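Local coordinates for alpha-1,2-mannosyltransferase (Ktr4), putative (Neosartorya fumigata, PDB 7BOP), which is a putative fungal mannosyltransferase of the glycolipid 2-alpha-mannosyltransferase family, with a GT-A type fold that binds GDP and manganese, at residues A[68-79]-A[184-195]. Sequence-based numbering, arbitrary orientation.
Sequences NAALISLVRNEE and LKNYKYYWRVEP. With MN (manganese (II) ion), chain G; GDP (guanosine-5'-diphosphate), chain H.
Ile72 and Leu71 meet the neighbouring strand on opposite faces of a parallel pairing between 69-74 and 189-192. With CG1 set between its backbone N and carbonyl carbon (chi1 70°), Ile72 crosses Tyr190 at an angle and brings CD1 to 3.6 Å from Tyr190 CD2, while its other branch, CG2, reaches the CD2 methyl of Leu184. On the face shared by Ala69 and Tyr189, Leu71 runs alongside Trp191, its CD2 lying 3.6 Å from Trp191 CB and also touching the indole at CE3; helices 80-98 and 207-213 pack over this tryptophan. Main-chain bonds alternate between the strands, among them Ile72 N to Trp191 O at 2.9 Å. At the entry to the pair, Asn68 ND2 donates a nearly straight bond to Asn186 O, in the plane of its own amide. At the other end, Ser73 OG, anti to its backbone N (chi1 -174°), donates a hydrogen bond to Val193 O at 2.7 Å from above the carbonyl plane. A water that binds Leu74 N also donates to Val193 O, giving this carbonyl a second donor. Beyond it, Pro195 CG packs against Val75 CG2 and the Glu79 carboxylate, whose OE1 accepts from GDP O2' at 2.6 Å. Glu194 OE2 binds manganese at 2.0 Å, with His343 and both phosphates completing the protein and nucleotide ligands. Strand ends converging on nucleotide and metal are characteristic of the GT-A glycosyltransferase fold.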
ATOM      1  N   ASN A  68      -1.442  -2.280  19.715  1.00 34.63           N
ATOM      2  CA  ASN A  68      -2.760  -2.512  19.106  1.00 34.01           C
ATOM      3  C   ASN A  68      -2.692  -2.419  17.569  1.00 34.74           C
ATOM      4  O   ASN A  68      -3.050  -1.402  16.951  1.00 33.60           O
ATOM      5  CB  ASN A  68      -3.855  -1.619  19.698  1.00 36.20           C
ATOM      6  CG  ASN A  68      -3.545  -0.142  19.613  1.00 38.23           C
ATOM      7  OD1 ASN A  68      -2.386   0.268  19.629  1.00 39.72           O
ATOM      8  ND2 ASN A  68      -4.593   0.677  19.542  1.00 39.99           N
ATOM      9  N   ALA A  69      -2.238  -3.516  16.979  1.00 33.72           N
ATOM     10  CA  ALA A  69      -1.998  -3.608  15.543  1.00 34.51           C
ATOM     11  C   ALA A  69      -2.397  -4.982  15.035  1.00 34.46           C
ATOM     12  O   ALA A  69      -2.470  -5.943  15.812  1.00 33.97           O
ATOM     13  CB  ALA A  69      -0.532  -3.320  15.243  1.00 33.51           C
ATOM     14  N   ALA A  70      -2.683  -5.069  13.738  1.00 31.53           N
ATOM     15  CA  ALA A  70      -3.067  -6.317  13.113  1.00 31.30           C
ATOM     16  C   ALA A  70      -2.512  -6.420  11.697  1.00 32.50           C
ATOM     17  O   ALA A  70      -2.314  -5.412  11.017  1.00 31.23           O
ATOM     18  CB  ALA A  70      -4.577  -6.439  13.076  1.00 32.30           C
ATOM     19  N   LEU A  71      -2.269  -7.654  11.280  1.00 32.29           N
ATOM     20  CA  LEU A  71      -2.078  -7.992   9.881  1.00 33.81           C
ATOM     21  C   LEU A  71      -3.475  -8.066   9.295  1.00 35.16           C
ATOM     22  O   LEU A  71      -4.346  -8.721   9.888  1.00 34.41           O
ATOM     23  CB  LEU A  71      -1.382  -9.351   9.756  1.00 34.08           C
ATOM     24  CG  LEU A  71      -0.003  -9.416  10.422  1.00 35.14           C
ATOM     25  CD1 LEU A  71       0.463 -10.850  10.600  1.00 35.60           C
ATOM     26  CD2 LEU A  71       1.021  -8.596   9.649  1.00 36.79           C
ATOM     27  N   ILE A  72      -3.714  -7.384   8.168  1.00 33.09           N
ATOM     28  CA  ILE A  72      -5.044  -7.369   7.544  1.00 32.35           C
ATOM     29  C   ILE A  72      -4.970  -7.735   6.079  1.00 33.65           C
ATOM     30  O   ILE A  72      -3.943  -7.510   5.413  1.00 32.00           O
ATOM     31  CB  ILE A  72      -5.803  -6.028   7.728  1.00 33.18           C
ATOM     32  CG1 ILE A  72      -5.179  -4.878   6.920  1.00 31.77           C
ATOM     33  CG2 ILE A  72      -5.897  -5.657   9.211  1.00 33.46           C
ATOM     34  CD1 ILE A  72      -5.999  -3.605   6.981  1.00 33.00           C
ATOM     35  N   SER A  73      -6.054  -8.311   5.572  1.00 32.57           N
ATOM     36  CA  SER A  73      -6.094  -8.709   4.172  1.00 33.41           C
ATOM     37  C   SER A  73      -7.524  -8.746   3.661  1.00 35.72           C
ATOM     38  O   SER A  73      -8.368  -9.432   4.241  1.00 33.76           O
ATOM     39  CB  SER A  73      -5.410 -10.063   3.975  1.00 33.99           C
ATOM     40  OG  SER A  73      -5.318 -10.411   2.601  1.00 34.23           O
ATOM     41  N   LEU A  74      -7.791  -7.968   2.609  1.00 35.39           N
ATOM     42  CA  LEU A  74      -9.009  -8.106   1.814  1.00 36.58           C
ATOM     43  C   LEU A  74      -8.737  -9.198   0.803  1.00 37.53           C
ATOM     44  O   LEU A  74      -7.817  -9.083  -0.004  1.00 39.38           O
ATOM     45  CB  LEU A  74      -9.361  -6.804   1.095  1.00 37.67           C
ATOM     46  CG  LEU A  74     -10.689  -6.820   0.320  1.00 37.54           C
ATOM     47  CD1 LEU A  74     -11.892  -6.773   1.257  1.00 36.22           C
ATOM     48  CD2 LEU A  74     -10.739  -5.663  -0.669  1.00 37.66           C
ATOM     49  N   VAL A  75      -9.516 -10.274   0.856  1.00 35.94           N
ATOM     50  CA  VAL A  75      -9.206 -11.469   0.079  1.00 36.14           C
ATOM     51  C   VAL A  75     -10.471 -12.302  -0.167  1.00 38.91           C
ATOM     52  O   VAL A  75     -11.431 -12.254   0.623  1.00 38.55           O
ATOM     53  CB  VAL A  75      -8.072 -12.283   0.766  1.00 35.82           C
ATOM     54  CG1 VAL A  75      -8.457 -12.742   2.174  1.00 36.60           C
ATOM     55  CG2 VAL A  75      -7.633 -13.466  -0.077  1.00 35.80           C
ATOM     56  N   ARG A  76     -10.463 -13.021  -1.285  1.00 40.33           N
ATOM     57  CA  ARG A  76     -11.558 -13.906  -1.687  1.00 43.88           C
ATOM     58  C   ARG A  76     -11.288 -15.350  -1.251  1.00 41.70           C
ATOM     59  O   ARG A  76     -10.141 -15.763  -1.082  1.00 39.39           O
ATOM     60  CB  ARG A  76     -11.754 -13.852  -3.216  1.00 45.85           C
ATOM     61  CG  ARG A  76     -12.318 -12.534  -3.725  1.00 50.07           C
ATOM     62  CD  ARG A  76     -12.171 -12.344  -5.233  1.00 54.66           C
ATOM     63  NE  ARG A  76     -10.835 -11.839  -5.573  1.00 60.57           N
ATOM     64  CZ  ARG A  76     -10.534 -10.979  -6.555  1.00 65.53           C
ATOM     65  NH1 ARG A  76     -11.472 -10.451  -7.346  1.00 67.81           N
ATOM     66  NH2 ARG A  76      -9.256 -10.615  -6.731  1.00 66.40           N
ATOM     67  N   ASN A  77     -12.363 -16.122  -1.092  1.00 42.08           N
ATOM     68  CA  ASN A  77     -12.255 -17.559  -0.826  1.00 41.29           C
ATOM     69  C   ASN A  77     -11.447 -18.291  -1.896  1.00 39.85           C
ATOM     70  O   ASN A  77     -10.650 -19.164  -1.588  1.00 39.91           O
ATOM     71  CB  ASN A  77     -13.652 -18.182  -0.713  1.00 42.81           C
ATOM     72  CG  ASN A  77     -14.370 -17.761   0.554  1.00 42.99           C
ATOM     73  OD1 ASN A  77     -13.881 -18.009   1.657  1.00 43.43           O
ATOM     74  ND2 ASN A  77     -15.536 -17.129   0.410  1.00 42.54           N
ATOM     75  N   GLU A  78     -11.610 -17.875  -3.143  1.00 41.13           N
ATOM     76  CA  GLU A  78     -10.954 -18.521  -4.285  1.00 43.93           C
ATOM     77  C   GLU A  78      -9.430 -18.269  -4.340  1.00 42.64           C
ATOM     78  O   GLU A  78      -8.714 -18.968  -5.064  1.00 39.83           O
ATOM     79  CB  GLU A  78     -11.610 -18.060  -5.594  1.00 49.41           C
ATOM     80  CG  GLU A  78     -13.061 -18.524  -5.772  1.00 54.60           C
ATOM     81  CD  GLU A  78     -14.097 -17.805  -4.890  1.00 59.27           C
ATOM     82  OE1 GLU A  78     -13.804 -16.727  -4.302  1.00 56.23           O
ATOM     83  OE2 GLU A  78     -15.227 -18.338  -4.776  1.00 64.05           O
ATOM     84  N   GLU A  79      -8.946 -17.281  -3.575  1.00 39.98           N
ATOM     85  CA  GLU A  79      -7.511 -16.967  -3.493  1.00 40.83           C
ATOM     86  C   GLU A  79      -6.811 -17.649  -2.315  1.00 40.87           C
ATOM     87  O   GLU A  79      -5.657 -17.339  -2.014  1.00 39.83           O
ATOM     88  CB  GLU A  79      -7.318 -15.441  -3.418  1.00 42.10           C
ATOM     89  CG  GLU A  79      -7.864 -14.713  -4.639  1.00 42.57           C
ATOM     90  CD  GLU A  79      -7.883 -13.203  -4.487  1.00 43.63           C
ATOM     91  OE1 GLU A  79      -8.373 -12.683  -3.459  1.00 41.80           O
ATOM     92  OE2 GLU A  79      -7.443 -12.528  -5.431  1.00 46.10           O
ATOM     93  N   LEU A 184     -11.775  -3.036  13.313  1.00 34.02           N
ATOM     94  CA  LEU A 184     -10.532  -2.295  13.524  1.00 35.03           C
ATOM     95  C   LEU A 184     -10.641  -1.114  14.488  1.00 36.04           C
ATOM     96  O   LEU A 184      -9.659  -0.396  14.684  1.00 33.58           O
ATOM     97  CB  LEU A 184      -9.978  -1.810  12.174  1.00 34.79           C
ATOM     98  CG  LEU A 184      -9.578  -2.905  11.190  1.00 35.33           C
ATOM     99  CD1 LEU A 184      -8.990  -2.272   9.928  1.00 34.69           C
ATOM    100  CD2 LEU A 184      -8.580  -3.873  11.810  1.00 37.65           C
ATOM    101  N   LYS A 185     -11.800  -0.924  15.115  1.00 38.37           N
ATOM    102  CA  LYS A 185     -12.034   0.250  15.966  1.00 39.96           C
ATOM    103  C   LYS A 185     -10.983   0.435  17.069  1.00 38.34           C
ATOM    104  O   LYS A 185     -10.534   1.555  17.315  1.00 38.56           O
ATOM    105  CB  LYS A 185     -13.433   0.186  16.594  1.00 46.56           C
ATOM    106  CG  LYS A 185     -13.864   1.482  17.259  1.00 52.74           C
ATOM    107  CD  LYS A 185     -15.092   1.275  18.130  1.00 60.87           C
ATOM    108  CE  LYS A 185     -15.455   2.541  18.897  1.00 65.89           C
ATOM    109  NZ  LYS A 185     -16.149   2.207  20.174  1.00 72.25           N
ATOM    110  N   ASN A 186     -10.586  -0.649  17.730  1.00 37.23           N
ATOM    111  CA  ASN A 186      -9.595  -0.553  18.811  1.00 39.89           C
ATOM    112  C   ASN A 186      -8.134  -0.722  18.370  1.00 38.75           C
ATOM    113  O   ASN A 186      -7.240  -0.773  19.209  1.00 39.25           O
ATOM    114  CB  ASN A 186      -9.951  -1.541  19.928  1.00 42.29           C
ATOM    115  CG  ASN A 186     -11.325  -1.259  20.525  1.00 45.46           C
ATOM    116  OD1 ASN A 186     -11.699  -0.102  20.736  1.00 47.31           O
ATOM    117  ND2 ASN A 186     -12.088  -2.315  20.779  1.00 47.83           N
ATOM    118  N   TYR A 187      -7.894  -0.756  17.058  1.00 36.64           N
ATOM    119  CA  TYR A 187      -6.550  -0.864  16.498  1.00 34.69           C
ATOM    120  C   TYR A 187      -6.074   0.487  16.004  1.00 32.44           C
ATOM    121  O   TYR A 187      -6.874   1.293  15.549  1.00 32.39           O
ATOM    122  CB  TYR A 187      -6.562  -1.869  15.347  1.00 34.54           C
ATOM    123  CG  TYR A 187      -6.748  -3.281  15.819  1.00 35.49           C
ATOM    124  CD1 TYR A 187      -8.021  -3.815  16.032  1.00 38.11           C
ATOM    125  CD2 TYR A 187      -5.650  -4.087  16.084  1.00 35.16           C
ATOM    126  CE1 TYR A 187      -8.187  -5.123  16.481  1.00 37.59           C
ATOM    127  CE2 TYR A 187      -5.802  -5.390  16.532  1.00 35.67           C
ATOM    128  CZ  TYR A 187      -7.070  -5.899  16.732  1.00 38.74           C
ATOM    129  OH  TYR A 187      -7.194  -7.191  17.168  1.00 41.36           O
ATOM    130  N   LYS A 188      -4.773   0.730  16.119  1.00 32.24           N
ATOM    131  CA  LYS A 188      -4.136   1.928  15.597  1.00 33.07           C
ATOM    132  C   LYS A 188      -3.265   1.651  14.353  1.00 32.33           C
ATOM    133  O   LYS A 188      -3.163   2.527  13.503  1.00 31.80           O
ATOM    134  CB  LYS A 188      -3.294   2.589  16.679  1.00 34.97           C
ATOM    135  CG  LYS A 188      -2.658   3.910  16.265  1.00 37.97           C
ATOM    136  CD  LYS A 188      -2.050   4.634  17.458  1.00 40.47           C
ATOM    137  CE  LYS A 188      -1.351   5.920  17.056  1.00 42.68           C
ATOM    138  NZ  LYS A 188      -2.291   6.866  16.414  1.00 47.12           N
ATOM    139  N   TYR A 189      -2.626   0.478  14.263  1.00 31.48           N
ATOM    140  CA  TYR A 189      -1.738   0.168  13.129  1.00 31.93           C
ATOM    141  C   TYR A 189      -2.187  -1.060  12.384  1.00 32.04           C
ATOM    142  O   TYR A 189      -2.769  -1.978  12.961  1.00 31.12           O
ATOM    143  CB  TYR A 189      -0.282   0.010  13.586  1.00 31.39           C
ATOM    144  CG  TYR A 189       0.259   1.259  14.241  1.00 32.20           C
ATOM    145  CD1 TYR A 189       0.831   2.275  13.484  1.00 33.10           C
ATOM    146  CD2 TYR A 189       0.174   1.437  15.619  1.00 32.77           C
ATOM    147  CE1 TYR A 189       1.312   3.436  14.079  1.00 34.28           C
ATOM    148  CE2 TYR A 189       0.649   2.590  16.226  1.00 34.15           C
ATOM    149  CZ  TYR A 189       1.217   3.588  15.457  1.00 33.13           C
ATOM    150  OH  TYR A 189       1.684   4.736  16.059  1.00 34.66           O
ATOM    151  N   TYR A 190      -1.917  -1.073  11.084  1.00 29.98           N
ATOM    152  CA  TYR A 190      -2.226  -2.212  10.249  1.00 28.63           C
ATOM    153  C   TYR A 190      -1.049  -2.499   9.334  1.00 30.24           C
ATOM    154  O   TYR A 190      -0.274  -1.589   8.998  1.00 28.02           O
ATOM    155  CB  TYR A 190      -3.500  -1.958   9.433  1.00 29.24           C
ATOM    156  CG  TYR A 190      -3.308  -0.960   8.299  1.00 29.22           C
ATOM    157  CD1 TYR A 190      -3.320   0.406   8.548  1.00 29.15           C
ATOM    158  CD2 TYR A 190      -3.107  -1.391   6.983  1.00 30.32           C
ATOM    159  CE1 TYR A 190      -3.130   1.324   7.525  1.00 29.99           C
ATOM    160  CE2 TYR A 190      -2.926  -0.476   5.947  1.00 29.87           C
ATOM    161  CZ  TYR A 190      -2.931   0.877   6.230  1.00 30.12           C
ATOM    162  OH  TYR A 190      -2.741   1.803   5.232  1.00 29.56           O
ATOM    163  N   TRP A 191      -0.928  -3.764   8.955  1.00 29.80           N
ATOM    164  CA  TRP A 191      -0.008  -4.220   7.903  1.00 30.19           C
ATOM    165  C   TRP A 191      -0.908  -4.921   6.891  1.00 30.87           C
ATOM    166  O   TRP A 191      -1.421  -6.013   7.149  1.00 31.11           O
ATOM    167  CB  TRP A 191       1.055  -5.164   8.477  1.00 29.86           C
ATOM    168  CG  TRP A 191       2.111  -5.683   7.518  1.00 30.28           C
ATOM    169  CD1 TRP A 191       2.037  -5.758   6.154  1.00 29.82           C
ATOM    170  CD2 TRP A 191       3.385  -6.231   7.874  1.00 31.99           C
ATOM    171  NE1 TRP A 191       3.180  -6.294   5.644  1.00 30.53           N
ATOM    172  CE2 TRP A 191       4.033  -6.594   6.670  1.00 31.86           C
ATOM    173  CE3 TRP A 191       4.052  -6.429   9.090  1.00 31.70           C
ATOM    174  CZ2 TRP A 191       5.314  -7.144   6.642  1.00 32.25           C
ATOM    175  CZ3 TRP A 191       5.330  -6.989   9.067  1.00 33.24           C
ATOM    176  CH2 TRP A 191       5.950  -7.335   7.843  1.00 32.92           C
ATOM    177  N   ARG A 192      -1.109  -4.272   5.747  1.00 30.03           N
ATOM    178  CA  ARG A 192      -1.918  -4.820   4.675  1.00 30.06           C
ATOM    179  C   ARG A 192      -1.132  -5.864   3.887  1.00 30.39           C
ATOM    180  O   ARG A 192      -0.001  -5.615   3.463  1.00 28.63           O
ATOM    181  CB  ARG A 192      -2.401  -3.706   3.740  1.00 30.14           C
ATOM    182  CG  ARG A 192      -3.091  -4.220   2.484  1.00 31.44           C
ATOM    183  CD  ARG A 192      -3.755  -3.086   1.735  1.00 33.39           C
ATOM    184  NE  ARG A 192      -3.994  -3.439   0.341  1.00 33.94           N
ATOM    185  CZ  ARG A 192      -4.318  -2.571  -0.617  1.00 35.55           C
ATOM    186  NH1 ARG A 192      -4.463  -1.274  -0.346  1.00 34.37           N
ATOM    187  NH2 ARG A 192      -4.494  -3.010  -1.861  1.00 36.04           N
ATOM    188  N   VAL A 193      -1.771  -7.008   3.663  1.00 29.48           N
ATOM    189  CA  VAL A 193      -1.186  -8.131   2.968  1.00 31.88           C
ATOM    190  C   VAL A 193      -2.134  -8.567   1.851  1.00 32.68           C
ATOM    191  O   VAL A 193      -3.355  -8.575   2.037  1.00 33.32           O
ATOM    192  CB  VAL A 193      -0.989  -9.317   3.945  1.00 35.15           C
ATOM    193  CG1 VAL A 193      -0.300 -10.481   3.257  1.00 35.69           C
ATOM    194  CG2 VAL A 193      -0.204  -8.863   5.167  1.00 36.08           C
ATOM    195  N   GLU A 194      -1.566  -8.934   0.703  1.00 32.25           N
ATOM    196  CA  GLU A 194      -2.318  -9.512  -0.400  1.00 32.55           C
ATOM    197  C   GLU A 194      -1.883 -10.944  -0.651  1.00 33.09           C
ATOM    198  O   GLU A 194      -0.739 -11.293  -0.377  1.00 32.63           O
ATOM    199  CB  GLU A 194      -2.082  -8.728  -1.693  1.00 35.52           C
ATOM    200  CG  GLU A 194      -2.765  -7.376  -1.717  1.00 37.32           C
ATOM    201  CD  GLU A 194      -2.962  -6.785  -3.111  1.00 38.70           C
ATOM    202  OE1 GLU A 194      -3.382  -5.608  -3.088  1.00 38.61           O
ATOM    203  OE2 GLU A 194      -2.724  -7.439  -4.194  1.00 40.68           O
ATOM    204  N   PRO A 195      -2.775 -11.766  -1.230  1.00 33.96           N
ATOM    205  CA  PRO A 195      -2.358 -13.100  -1.655  1.00 35.59           C
ATOM    206  C   PRO A 195      -1.345 -13.058  -2.806  1.00 35.93           C
ATOM    207  O   PRO A 195      -1.282 -12.077  -3.533  1.00 36.34           O
ATOM    208  CB  PRO A 195      -3.668 -13.752  -2.109  1.00 37.00           C
ATOM    209  CG  PRO A 195      -4.554 -12.623  -2.470  1.00 38.93           C
ATOM    210  CD  PRO A 195      -4.187 -11.492  -1.562  1.00 37.46           C
TER
HETATM  211 MN    MN G 401      -2.640  -8.130  -6.047  1.00 43.95          MN
HETATM  212  PB  GDP H 402      -4.003  -6.098  -8.134  1.00 50.77           P
HETATM  213  O1B GDP H 402      -3.844  -6.925  -9.378  1.00 50.65           O
HETATM  214  O2B GDP H 402      -3.047  -6.481  -6.992  1.00 47.74           O
HETATM  215  O3B GDP H 402      -4.113  -4.600  -8.349  1.00 48.79           O
HETATM  216  O3A GDP H 402      -5.500  -6.533  -7.672  1.00 49.25           O
HETATM  217  PA  GDP H 402      -5.882  -7.839  -6.788  1.00 48.06           P
HETATM  218  O1A GDP H 402      -6.817  -8.729  -7.572  1.00 47.04           O
HETATM  219  O2A GDP H 402      -4.587  -8.395  -6.155  1.00 48.67           O
HETATM  220  O5' GDP H 402      -6.789  -7.074  -5.701  1.00 46.05           O
HETATM  221  C5' GDP H 402      -6.198  -6.277  -4.674  1.00 46.57           C
HETATM  222  C4' GDP H 402      -6.548  -6.847  -3.302  1.00 46.69           C
HETATM  223  O4' GDP H 402      -7.965  -6.789  -3.116  1.00 46.54           O
HETATM  224  C3' GDP H 402      -6.190  -8.316  -3.120  1.00 45.40           C
HETATM  225  O3' GDP H 402      -5.889  -8.515  -1.729  1.00 43.60           O
HETATM  226  C2' GDP H 402      -7.439  -9.069  -3.546  1.00 46.38           C
HETATM  227  O2' GDP H 402      -7.557 -10.331  -2.890  1.00 44.16           O
HETATM  228  C1' GDP H 402      -8.539  -8.099  -3.127  1.00 45.21           C
HETATM  229  N9  GDP H 402      -9.768  -8.029  -3.955  1.00 47.09           N
HETATM  230  C8  GDP H 402      -9.935  -7.509  -5.203  1.00 45.68           C
HETATM  231  N7  GDP H 402     -11.235  -7.588  -5.574  1.00 44.77           N
HETATM  232  C5  GDP H 402     -11.918  -8.152  -4.558  1.00 45.48           C
HETATM  233  C6  GDP H 402     -13.320  -8.531  -4.279  1.00 44.45           C
HETATM  234  O6  GDP H 402     -14.185  -8.323  -5.145  1.00 41.97           O
HETATM  235  N1  GDP H 402     -13.621  -9.090  -3.088  1.00 44.87           N
HETATM  236  C2  GDP H 402     -12.677  -9.308  -2.137  1.00 44.27           C
HETATM  237  N2  GDP H 402     -13.013  -9.878  -0.952  1.00 43.47           N
HETATM  238  N3  GDP H 402     -11.372  -8.994  -2.334  1.00 43.81           N
HETATM  239  C4  GDP H 402     -10.951  -8.424  -3.492  1.00 44.89           C
HETATM  240  O   HOH W   1      -5.497  -6.834   1.026  1.00 33.44           O
HETATM  241  O   HOH W   2      -2.615 -10.343  -5.199  1.00 41.60           O
HETATM  242  O   HOH W   3      -2.565  -9.341  -8.048  1.00 43.11           O